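Putative glycoside hydrolase (Bacteroides ovatus, PDB 4ONZ) is of unknown function but probably adopts the five-bladed beta-propeller fold of the beta-fructosidase clan. Local coordinates at residues A[31-36]-A[44-49]; A[64-69]-A[82-87]; A[165-170]-A[219-224]. All coordinates share one frame; numbering follows the deposited sequence.

Contact 1: residues A[31-36]-A[44-49]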
loop_
_atom_site.group_PDB
_atom_site.type_symbol
_atom_site.label_atom_id
_atom_site.label_comp_id
_atom_site.label_asym_id
_atom_site.label_seq_id
_atom_site.Cartn_x
_atom_site.Cartn_y
_atom_site.Cartn_z
ATOM N N GLN A 31 -10.515 6.364 17.096
ATOM C CA GLN A 31 -10.823 6.275 18.519
ATOM C C GLN A 31 -9.936 7.267 19.263
ATOM O O GLN A 31 -8.862 7.601 18.774
ATOM C CB GLN A 31 -10.468 4.888 19.045
ATOM C CG GLN A 31 -11.192 3.726 18.402
ATOM C CD GLN A 31 -10.722 2.394 18.951
ATOM O OE1 GLN A 31 -9.628 2.282 19.508
ATOM N NE2 GLN A 31 -11.545 1.375 18.793
ATOM N N PRO A 32 -10.340 7.688 20.476
ATOM C CA PRO A 32 -9.521 8.640 21.236
ATOM C C PRO A 32 -8.401 7.984 22.070
ATOM O O PRO A 32 -7.894 8.599 23.006
ATOM C CB PRO A 32 -10.556 9.333 22.136
ATOM C CG PRO A 32 -11.610 8.298 22.361
ATOM C CD PRO A 32 -11.586 7.342 21.194
ATOM N N THR A 33 -8.016 6.757 21.724
ATOM C CA THR A 33 -6.967 6.007 22.425
ATOM C C THR A 33 -5.658 6.789 22.514
ATOM O O THR A 33 -5.213 7.361 21.524
ATOM C CB THR A 33 -6.659 4.697 21.674
ATOM O OG1 THR A 33 -7.883 4.091 21.251
ATOM C CG2 THR A 33 -5.861 3.729 22.554
ATOM N N GLU A 34 -5.032 6.781 23.688
ATOM C CA GLU A 34 -3.779 7.509 23.920
ATOM C C GLU A 34 -2.549 6.621 24.002
ATOM O O GLU A 34 -2.651 5.418 24.237
ATOM C CB GLU A 34 -3.872 8.289 25.235
ATOM C CG GLU A 34 -4.876 9.422 25.211
ATOM C CD GLU A 34 -5.120 10.034 26.574
ATOM O OE1 GLU A 34 -4.585 9.525 27.589
ATOM O OE2 GLU A 34 -5.865 11.034 26.624
ATOM N N PHE A 35 -1.387 7.229 23.749
ATOM C CA PHE A 35 -0.091 6.585 23.970
ATOM C C PHE A 35 0.890 7.709 24.287
ATOM O O PHE A 35 0.651 8.868 23.929
ATOM C CB PHE A 35 0.369 5.705 22.788
ATOM C CG PHE A 35 1.354 6.360 21.838
ATOM C CD1 PHE A 35 0.984 7.427 21.037
ATOM C CD2 PHE A 35 2.645 5.842 21.707
ATOM C CE1 PHE A 35 1.891 7.991 20.151
ATOM C CE2 PHE A 35 3.556 6.400 20.821
ATOM C CZ PHE A 35 3.179 7.478 20.045
ATOM N N TYR A 36 1.973 7.378 24.982
ATOM C CA TYR A 36 2.964 8.386 25.340
ATOM C C TYR A 36 3.924 8.532 24.163
ATOM O O TYR A 36 4.685 7.615 23.864
ATOM C CB TYR A 36 3.718 8.030 26.620
ATOM C CG TYR A 36 4.636 9.147 27.053
ATOM C CD1 TYR A 36 4.155 10.221 27.796
ATOM C CD2 TYR A 36 5.977 9.154 26.674
ATOM C CE1 TYR A 36 4.992 11.261 28.169
ATOM C CE2 TYR A 36 6.821 10.188 27.043
ATOM C CZ TYR A 36 6.328 11.235 27.786
ATOM O OH TYR A 36 7.182 12.251 28.138
ATOM N N VAL A 44 -0.702 11.374 23.556
ATOM C CA VAL A 44 -1.206 11.786 22.252
ATOM C C VAL A 44 -2.317 10.848 21.808
ATOM O O VAL A 44 -2.179 9.628 21.930
ATOM C CB VAL A 44 -0.064 11.785 21.211
ATOM C CG1 VAL A 44 -0.598 11.991 19.802
ATOM C CG2 VAL A 44 0.954 12.862 21.553
ATOM N N LYS A 45 -3.421 11.425 21.328
ATOM C CA LYS A 45 -4.551 10.655 20.792
ATOM C C LYS A 45 -4.161 10.365 19.345
ATOM O O LYS A 45 -4.565 11.056 18.417
ATOM C CB LYS A 45 -5.864 11.435 20.880
ATOM C CG LYS A 45 -6.313 11.779 22.296
ATOM C CD LYS A 45 -7.716 12.376 22.252
ATOM C CE LYS A 45 -8.260 12.760 23.612
ATOM N NZ LYS A 45 -7.666 14.013 24.141
ATOM N N TRP A 46 -3.370 9.312 19.192
ATOM C CA TRP A 46 -2.720 8.980 17.929
ATOM C C TRP A 46 -3.597 8.469 16.776
ATOM O O TRP A 46 -3.128 8.401 15.643
ATOM C CB TRP A 46 -1.592 7.990 18.205
ATOM C CG TRP A 46 -2.064 6.669 18.725
ATOM C CD1 TRP A 46 -2.358 6.341 20.022
ATOM C CD2 TRP A 46 -2.321 5.501 17.947
ATOM N NE1 TRP A 46 -2.764 5.029 20.100
ATOM C CE2 TRP A 46 -2.752 4.491 18.835
ATOM C CE3 TRP A 46 -2.206 5.204 16.582
ATOM C CZ2 TRP A 46 -3.079 3.200 18.401
ATOM C CZ3 TRP A 46 -2.531 3.922 16.149
ATOM C CH2 TRP A 46 -2.961 2.938 17.050
ATOM N N GLU A 47 -4.848 8.111 17.054
ATOM C CA GLU A 47 -5.761 7.602 16.017
ATOM C C GLU A 47 -7.144 8.242 16.120
ATOM O O GLU A 47 -8.146 7.639 15.751
ATOM C CB GLU A 47 -5.866 6.085 16.116
ATOM C CG GLU A 47 -6.293 5.565 17.484
ATOM C CD GLU A 47 -6.350 4.053 17.540
ATOM O OE1 GLU A 47 -6.237 3.408 16.470
ATOM O OE2 GLU A 47 -6.515 3.505 18.657
ATOM N N GLU A 48 -7.175 9.486 16.586
ATOM C CA GLU A 48 -8.425 10.194 16.830
ATOM C C GLU A 48 -9.122 10.715 15.577
ATOM O O GLU A 48 -10.349 10.777 15.550
ATOM C CB GLU A 48 -8.162 11.328 17.844
ATOM C CG GLU A 48 -9.398 11.978 18.464
ATOM C CD GLU A 48 -9.957 13.132 17.648
ATOM O OE1 GLU A 48 -9.422 13.433 16.561
ATOM O OE2 GLU A 48 -10.933 13.761 18.106
ATOM N N SER A 49 -8.358 11.065 14.546
ATOM C CA SER A 49 -8.914 11.676 13.323
ATOM C C SER A 49 -9.254 10.705 12.214
ATOM O O SER A 49 -10.321 10.799 11.617
ATOM C CB SER A 49 -7.920 12.684 12.732
ATOM O OG SER A 49 -7.605 13.703 13.651
HETATM O O HOH W 1 -6.443 8.298 19.414
#

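Contact 2: residues A[64-69]-A[82-87]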
loop_
_atom_site.group_PDB
_atom_site.type_symbol
_atom_site.label_atom_id
_atom_site.label_comp_id
_atom_site.label_asym_id
_atom_site.label_seq_id
_atom_site.Cartn_x
_atom_site.Cartn_y
_atom_site.Cartn_z
ATOM N N VAL A 64 -3.433 -9.715 9.696
ATOM C CA VAL A 64 -2.995 -8.543 10.437
ATOM C C VAL A 64 -3.098 -7.339 9.522
ATOM O O VAL A 64 -2.620 -7.376 8.388
ATOM C CB VAL A 64 -1.541 -8.667 10.932
ATOM C CG1 VAL A 64 -1.092 -7.356 11.568
ATOM C CG2 VAL A 64 -1.407 -9.826 11.907
ATOM N N VAL A 65 -3.745 -6.287 10.014
ATOM C CA VAL A 65 -3.908 -5.052 9.273
ATOM C C VAL A 65 -3.108 -3.989 10.007
ATOM O O VAL A 65 -3.260 -3.807 11.215
ATOM C CB VAL A 65 -5.392 -4.645 9.148
ATOM C CG1 VAL A 65 -5.530 -3.363 8.354
ATOM C CG2 VAL A 65 -6.197 -5.769 8.504
ATOM N N LEU A 66 -2.233 -3.318 9.262
ATOM C CA LEU A 66 -1.357 -2.275 9.783
ATOM C C LEU A 66 -1.846 -0.966 9.151
ATOM O O LEU A 66 -1.587 -0.677 7.989
ATOM C CB LEU A 66 0.091 -2.604 9.417
ATOM C CG LEU A 66 0.591 -3.882 10.117
ATOM C CD1 LEU A 66 1.737 -4.564 9.386
ATOM C CD2 LEU A 66 0.972 -3.591 11.563
ATOM N N TYR A 67 -2.575 -0.190 9.931
ATOM C CA TYR A 67 -3.237 0.995 9.412
ATOM C C TYR A 67 -2.573 2.323 9.714
ATOM O O TYR A 67 -2.018 2.518 10.779
ATOM C CB TYR A 67 -4.683 1.033 9.919
ATOM C CG TYR A 67 -4.866 0.992 11.432
ATOM C CD1 TYR A 67 -4.897 -0.215 12.116
ATOM C CD2 TYR A 67 -5.065 2.150 12.168
ATOM C CE1 TYR A 67 -5.089 -0.268 13.496
ATOM C CE2 TYR A 67 -5.275 2.104 13.541
ATOM C CZ TYR A 67 -5.292 0.893 14.201
ATOM O OH TYR A 67 -5.480 0.852 15.573
ATOM N N ARG A 68 -2.639 3.240 8.747
ATOM C CA ARG A 68 -2.218 4.600 8.976
ATOM C C ARG A 68 -3.207 5.273 9.930
ATOM O O ARG A 68 -4.416 5.206 9.714
ATOM C CB ARG A 68 -2.196 5.395 7.674
ATOM C CG ARG A 68 -1.769 6.833 7.887
ATOM C CD ARG A 68 -1.664 7.550 6.563
ATOM N NE ARG A 68 -1.487 8.991 6.692
ATOM C CZ ARG A 68 -1.449 9.819 5.649
ATOM N NH1 ARG A 68 -1.544 9.340 4.424
ATOM N NH2 ARG A 68 -1.302 11.128 5.825
ATOM N N ALA A 69 -2.690 5.925 10.967
ATOM C CA ALA A 69 -3.519 6.627 11.937
ATOM C C ALA A 69 -3.027 8.046 12.093
ATOM O O ALA A 69 -1.815 8.269 12.168
ATOM C CB ALA A 69 -3.456 5.921 13.280
ATOM N N SER A 82 1.418 11.132 11.416
ATOM C CA SER A 82 0.951 9.790 11.048
ATOM C C SER A 82 1.736 8.724 11.798
ATOM O O SER A 82 2.967 8.811 11.939
ATOM C CB SER A 82 1.091 9.526 9.542
ATOM O OG SER A 82 0.086 10.171 8.807
ATOM N N ARG A 83 1.014 7.727 12.295
ATOM C CA ARG A 83 1.624 6.574 12.947
ATOM C C ARG A 83 0.905 5.313 12.448
ATOM O O ARG A 83 -0.219 5.384 11.954
ATOM C CB ARG A 83 1.560 6.710 14.469
ATOM C CG ARG A 83 2.261 7.947 14.994
ATOM C CD ARG A 83 2.075 8.110 16.495
ATOM N NE ARG A 83 2.694 9.330 17.012
ATOM C CZ ARG A 83 2.142 10.543 17.019
ATOM N NH1 ARG A 83 0.944 10.755 16.487
ATOM N NH2 ARG A 83 2.793 11.563 17.569
ATOM N N VAL A 84 1.554 4.162 12.564
ATOM C CA VAL A 84 0.970 2.903 12.102
ATOM C C VAL A 84 0.434 2.060 13.267
ATOM O O VAL A 84 1.146 1.784 14.230
ATOM C CB VAL A 84 1.995 2.077 11.310
ATOM C CG1 VAL A 84 1.382 0.767 10.841
ATOM C CG2 VAL A 84 2.498 2.885 10.113
ATOM N N GLY A 85 -0.830 1.669 13.150
ATOM C CA GLY A 85 -1.505 0.845 14.151
ATOM C C GLY A 85 -1.532 -0.604 13.720
ATOM O O GLY A 85 -1.374 -0.915 12.542
ATOM N N TYR A 86 -1.785 -1.478 14.683
ATOM C CA TYR A 86 -1.847 -2.917 14.483
ATOM C C TYR A 86 -3.244 -3.425 14.839
ATOM O O TYR A 86 -3.796 -3.059 15.875
ATOM C CB TYR A 86 -0.823 -3.584 15.406
ATOM C CG TYR A 86 -0.861 -5.105 15.475
ATOM C CD1 TYR A 86 -1.814 -5.773 16.253
ATOM C CD2 TYR A 86 0.092 -5.871 14.817
ATOM C CE1 TYR A 86 -1.841 -7.156 16.328
ATOM C CE2 TYR A 86 0.086 -7.260 14.899
ATOM C CZ TYR A 86 -0.885 -7.899 15.648
ATOM O OH TYR A 86 -0.900 -9.277 15.723
ATOM N N ALA A 87 -3.812 -4.238 13.951
ATOM C CA ALA A 87 -5.087 -4.906 14.186
ATOM C C ALA A 87 -4.906 -6.364 13.764
ATOM O O ALA A 87 -4.290 -6.647 12.735
ATOM C CB ALA A 87 -6.208 -4.259 13.401
#

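Contact 3: residues A[165-170]-A[219-224]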
loop_
_atom_site.group_PDB
_atom_site.type_symbol
_atom_site.label_atom_id
_atom_site.label_comp_id
_atom_site.label_asym_id
_atom_site.label_seq_id
_atom_site.Cartn_x
_atom_site.Cartn_y
_atom_site.Cartn_z
ATOM N N ASP A 165 18.304 5.685 -0.287
ATOM C CA ASP A 165 19.391 6.446 0.332
ATOM C C ASP A 165 20.735 6.213 -0.349
ATOM O O ASP A 165 21.486 7.158 -0.603
ATOM C CB ASP A 165 19.564 6.092 1.811
ATOM C CG ASP A 165 20.549 7.037 2.522
ATOM O OD1 ASP A 165 20.325 8.264 2.492
ATOM O OD2 ASP A 165 21.540 6.556 3.110
ATOM N N LYS A 166 21.024 4.954 -0.646
ATOM C CA LYS A 166 22.346 4.542 -1.141
ATOM C C LYS A 166 22.544 4.644 -2.654
ATOM O O LYS A 166 23.540 5.185 -3.133
ATOM C CB LYS A 166 22.559 3.090 -0.701
ATOM C CG LYS A 166 23.938 2.476 -0.914
ATOM C CD LYS A 166 23.839 0.962 -0.740
ATOM C CE LYS A 166 25.146 0.222 -0.999
ATOM N NZ LYS A 166 26.060 0.269 0.169
ATOM N N ALA A 167 21.586 4.123 -3.401
ATOM C CA ALA A 167 21.707 4.023 -4.863
ATOM C C ALA A 167 22.256 5.259 -5.601
ATOM O O ALA A 167 21.829 6.397 -5.380
ATOM C CB ALA A 167 20.374 3.601 -5.464
ATOM N N TYR A 168 23.225 5.002 -6.473
ATOM C CA TYR A 168 23.804 6.007 -7.353
ATOM C C TYR A 168 24.283 7.265 -6.630
ATOM O O TYR A 168 23.832 8.374 -6.938
ATOM C CB TYR A 168 22.775 6.400 -8.430
ATOM C CG TYR A 168 21.961 5.244 -9.009
ATOM C CD1 TYR A 168 22.581 4.172 -9.644
ATOM C CD2 TYR A 168 20.571 5.254 -8.960
ATOM C CE1 TYR A 168 21.840 3.127 -10.185
ATOM C CE2 TYR A 168 19.820 4.211 -9.499
ATOM C CZ TYR A 168 20.459 3.159 -10.114
ATOM O OH TYR A 168 19.721 2.133 -10.646
ATOM N N ASN A 169 25.187 7.091 -5.665
ATOM C CA ASN A 169 25.721 8.217 -4.888
ATOM C C ASN A 169 24.631 9.033 -4.185
ATOM O O ASN A 169 24.755 10.253 -3.996
ATOM C CB ASN A 169 26.592 9.123 -5.771
ATOM C CG ASN A 169 27.942 8.510 -6.085
ATOM O OD1 ASN A 169 28.690 8.113 -5.190
ATOM N ND2 ASN A 169 28.275 8.473 -7.352
ATOM N N GLY A 170 23.567 8.344 -3.774
ATOM C CA GLY A 170 22.459 8.990 -3.096
ATOM C C GLY A 170 21.652 9.901 -3.989
ATOM O O GLY A 170 20.964 10.790 -3.498
ATOM N N ASP A 219 18.012 -1.653 0.621
ATOM C CA ASP A 219 18.575 -0.662 -0.292
ATOM C C ASP A 219 18.018 -0.943 -1.690
ATOM O O ASP A 219 18.285 -1.990 -2.269
ATOM C CB ASP A 219 20.103 -0.735 -0.283
ATOM C CG ASP A 219 20.688 -0.451 1.089
ATOM O OD1 ASP A 219 20.450 0.649 1.639
ATOM O OD2 ASP A 219 21.392 -1.330 1.619
ATOM N N TRP A 220 17.234 -0.006 -2.213
ATOM C CA TRP A 220 16.585 -0.170 -3.504
ATOM C C TRP A 220 17.201 0.726 -4.566
ATOM O O TRP A 220 17.587 1.875 -4.289
ATOM C CB TRP A 220 15.081 0.103 -3.375
ATOM C CG TRP A 220 14.365 -0.936 -2.564
ATOM C CD1 TRP A 220 14.211 -0.952 -1.216
ATOM C CD2 TRP A 220 13.742 -2.131 -3.054
ATOM N NE1 TRP A 220 13.504 -2.065 -0.835
ATOM C CE2 TRP A 220 13.208 -2.807 -1.947
ATOM C CE3 TRP A 220 13.577 -2.687 -4.330
ATOM C CZ2 TRP A 220 12.529 -4.021 -2.063
ATOM C CZ3 TRP A 220 12.895 -3.889 -4.450
ATOM C CH2 TRP A 220 12.367 -4.538 -3.323
ATOM N N TYR A 221 17.240 0.198 -5.788
ATOM C CA TYR A 221 17.857 0.850 -6.944
ATOM C C TYR A 221 16.810 1.130 -8.017
ATOM O O TYR A 221 16.389 0.210 -8.709
ATOM C CB TYR A 221 18.981 -0.050 -7.489
ATOM C CG TYR A 221 20.150 -0.111 -6.531
ATOM C CD1 TYR A 221 20.077 -0.867 -5.372
ATOM C CD2 TYR A 221 21.306 0.629 -6.763
ATOM C CE1 TYR A 221 21.127 -0.896 -4.471
ATOM C CE2 TYR A 221 22.364 0.601 -5.872
ATOM C CZ TYR A 221 22.271 -0.170 -4.730
ATOM O OH TYR A 221 23.309 -0.206 -3.826
ATOM N N PRO A 222 16.384 2.404 -8.151
ATOM C CA PRO A 222 15.368 2.730 -9.140
ATOM C C PRO A 222 15.843 2.375 -10.545
ATOM O O PRO A 222 17.029 2.539 -10.863
ATOM C CB PRO A 222 15.182 4.233 -8.978
ATOM C CG PRO A 222 15.609 4.528 -7.575
ATOM C CD PRO A 222 16.710 3.555 -7.286
ATOM N N VAL A 223 14.937 1.879 -11.373
ATOM C CA VAL A 223 15.305 1.478 -12.722
ATOM C C VAL A 223 15.335 2.718 -13.599
ATOM O O VAL A 223 14.368 3.488 -13.636
ATOM C CB VAL A 223 14.366 0.403 -13.295
ATOM C CG1 VAL A 223 14.790 0.009 -14.712
ATOM C CG2 VAL A 223 14.374 -0.825 -12.392
ATOM N N LEU A 224 16.465 2.893 -14.284
ATOM C CA LEU A 224 16.721 4.037 -15.152
ATOM C C LEU A 224 16.660 3.638 -16.622
ATOM O O LEU A 224 16.981 2.503 -16.971
ATOM C CB LEU A 224 18.114 4.592 -14.858
ATOM C CG LEU A 224 18.368 5.037 -13.417
ATOM C CD1 LEU A 224 19.817 5.448 -13.228
ATOM C CD2 LEU A 224 17.438 6.170 -13.031
HETATM O O HOH W 2 19.175 2.861 0.493
HETATM O O HOH W 3 19.426 2.708 -2.314
#

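Contact 1: residues A[31-36]-A[44-49]
Phe35 and Trp46 meet obliquely, their ring planes 78° apart. The touch is made by Phe35 CD1 and Trp46 CD1, 3.7 Å apart, and Trp46 CB also approaches Phe35 CD1 and CE1. Trp46 CG sits between its own backbone N and carbonyl carbon (chi1 65°), which turns the pyrrole part of the indole toward residues 31-36; Trp46 CD1 comes within 3.4 Å of Thr33 O. Over the centre of one indole face lies Glu47 CG, while Trp46 NE1 is used up by a hydrogen bond to Asp99 O. On the face of Phe35 and Val44, the Phe35 ring also meets Phe104 edge-to-face. Phe35 and Val44 form the hydrogen-bonded pair of a two-stranded antiparallel beta hairpin, strands 34-37 and 42-45, with Val44 N giving a bond of 2.9 Å to Phe35 O. Past Lys45, the centre of an inverse gamma turn, the regular strand pairing stops; water 1 donates to Gln31 O and Thr33 O and accepts from Glu47 N, bridging the two segments. Nearer the segment ends, Gln31 N makes a hydrogen bond of 3.0 Å to Glu47 O, standing 41° above the carbonyl plane. The Glu47 side chain runs out extended, crossing Thr33, and Glu47 OE2 lies 3.0 Å from Thr33 OG1. Gln31 runs alongside Glu47 in the same direction. Gln31 OE1 lies 3.5 Å from Glu47 OE2; both are acceptors, so no bond joins them. The other carboxylate oxygen, Glu47 OE1, is gripped by Arg97 in a salt bridge and by Tyr67 OH. On the face opposite Phe35, Glu34 and Lys45 lie side by side, their charged ends close without forming a salt bridge.

Contact 2: residues A[64-69]-A[82-87]
Gly85 CA makes a CH-pi contact over the face of the Tyr67 ring, 3.8 Å from its centroid and almost directly over the ring centre. Tyr67 CG stands between its backbone N and carbonyl carbon (chi1 56°), a setting that folds the ring back over the partner strand. Ala87 CB meets the edge of the same ring at Tyr67 CE1, 4.1 Å away. This is the tight part of the contact, and Tyr67 and Gly85 also exchange two backbone bonds, of which Gly85 N to Tyr67 O (2.8 Å) is nearly straight and lies in the carbonyl plane. At the Val64 end of the other face of the sheet the packing is apolar: Val64 CG1 comes within 3.5 Å of Tyr86 CE2, and Leu66 CB touches Val84 CG1 at 3.9 Å. Looser is the polar end of that face, where Arg68 is partly exposed and near a bound molecule that is unidentified. The extended Arg68 chain brings its NE within 2.9 Å of Ser82 OG, a bent bond tilted from the guanidinium plane; salt bridges to Glu70 and Asp121 hold the remaining nitrogens. The two strands are the inner pair of a four-stranded antiparallel sheet, with strand 50-59 bonded along 62-70, strand 96-97 beyond 82-89, and Leu66 reaching across to Val124 of strand 118-126.

Contact 3: residues A[165-170]-A[219-224]
The Tyr168 ring is held on both faces and at its edge. Tyr221 CD2 and Ala167 CB lie over one face, both offset toward the rim, and Leu224 CD1 lies over the opposite face, 3.9 Å from Tyr168 CZ. Pro222 O sits at the edge, in the ring plane, where it accepts a hydrogen bond of 2.7 Å from Tyr168 OH. The two tyrosines make a T-shaped pair, planes 88° apart, with the edge of Tyr221 turned to the face of Tyr168. Ala167 CB in turn covers a face of the Tyr221 ring, 3.8 Å from its centroid, a CH-pi contact in which Ala167 CB is as close as 3.4 Å to Tyr221 CD2. At the far end of that ring Lys166 CD passes Tyr221 OH at 3.3 Å; with CG anti to the backbone N (chi1 -172°), the lysine crosses both Tyr221 and Asp219. The lysine amine and the Asp219 carboxylate stay apart, beyond a salt bridge. Water 2 lies between Lys166 N and Asp219 OD1, and water 3 accepts a hydrogen bond from Ala167 N beside Trp220 O. The loop, with a left-handed turn at Tyr168 to Gly170, follows strand 158-162, outermost in its four-stranded antiparallel sheet, and packs on strand 221-222, which pairs with 210-214 beside 200-204 and 180-187, consistent with neighbouring blades of a beta-propeller.

In the fold
Along the chain the three contacts come one after another, and none nests in or crosses another. Contact 1 closes first, shutting a seven-residue connection in the hairpin of strands 34-37 and 42-45. Contact 2 follows, closing the longer connection between strands 62-70 and 82-89, part of which, 73-79, is not modelled. These two touch: Phe35 CE1 lies 3.5 Å from Arg83 NE, and Trp46 O lies 3.4 Å from Ala69 CB, so the small hairpin is fastened to the four-stranded sheet. Contact 3 spans 48 residues and ties the loop after strand 158-162 to strand 221-222, its centre about 28 Å from that of contact 2.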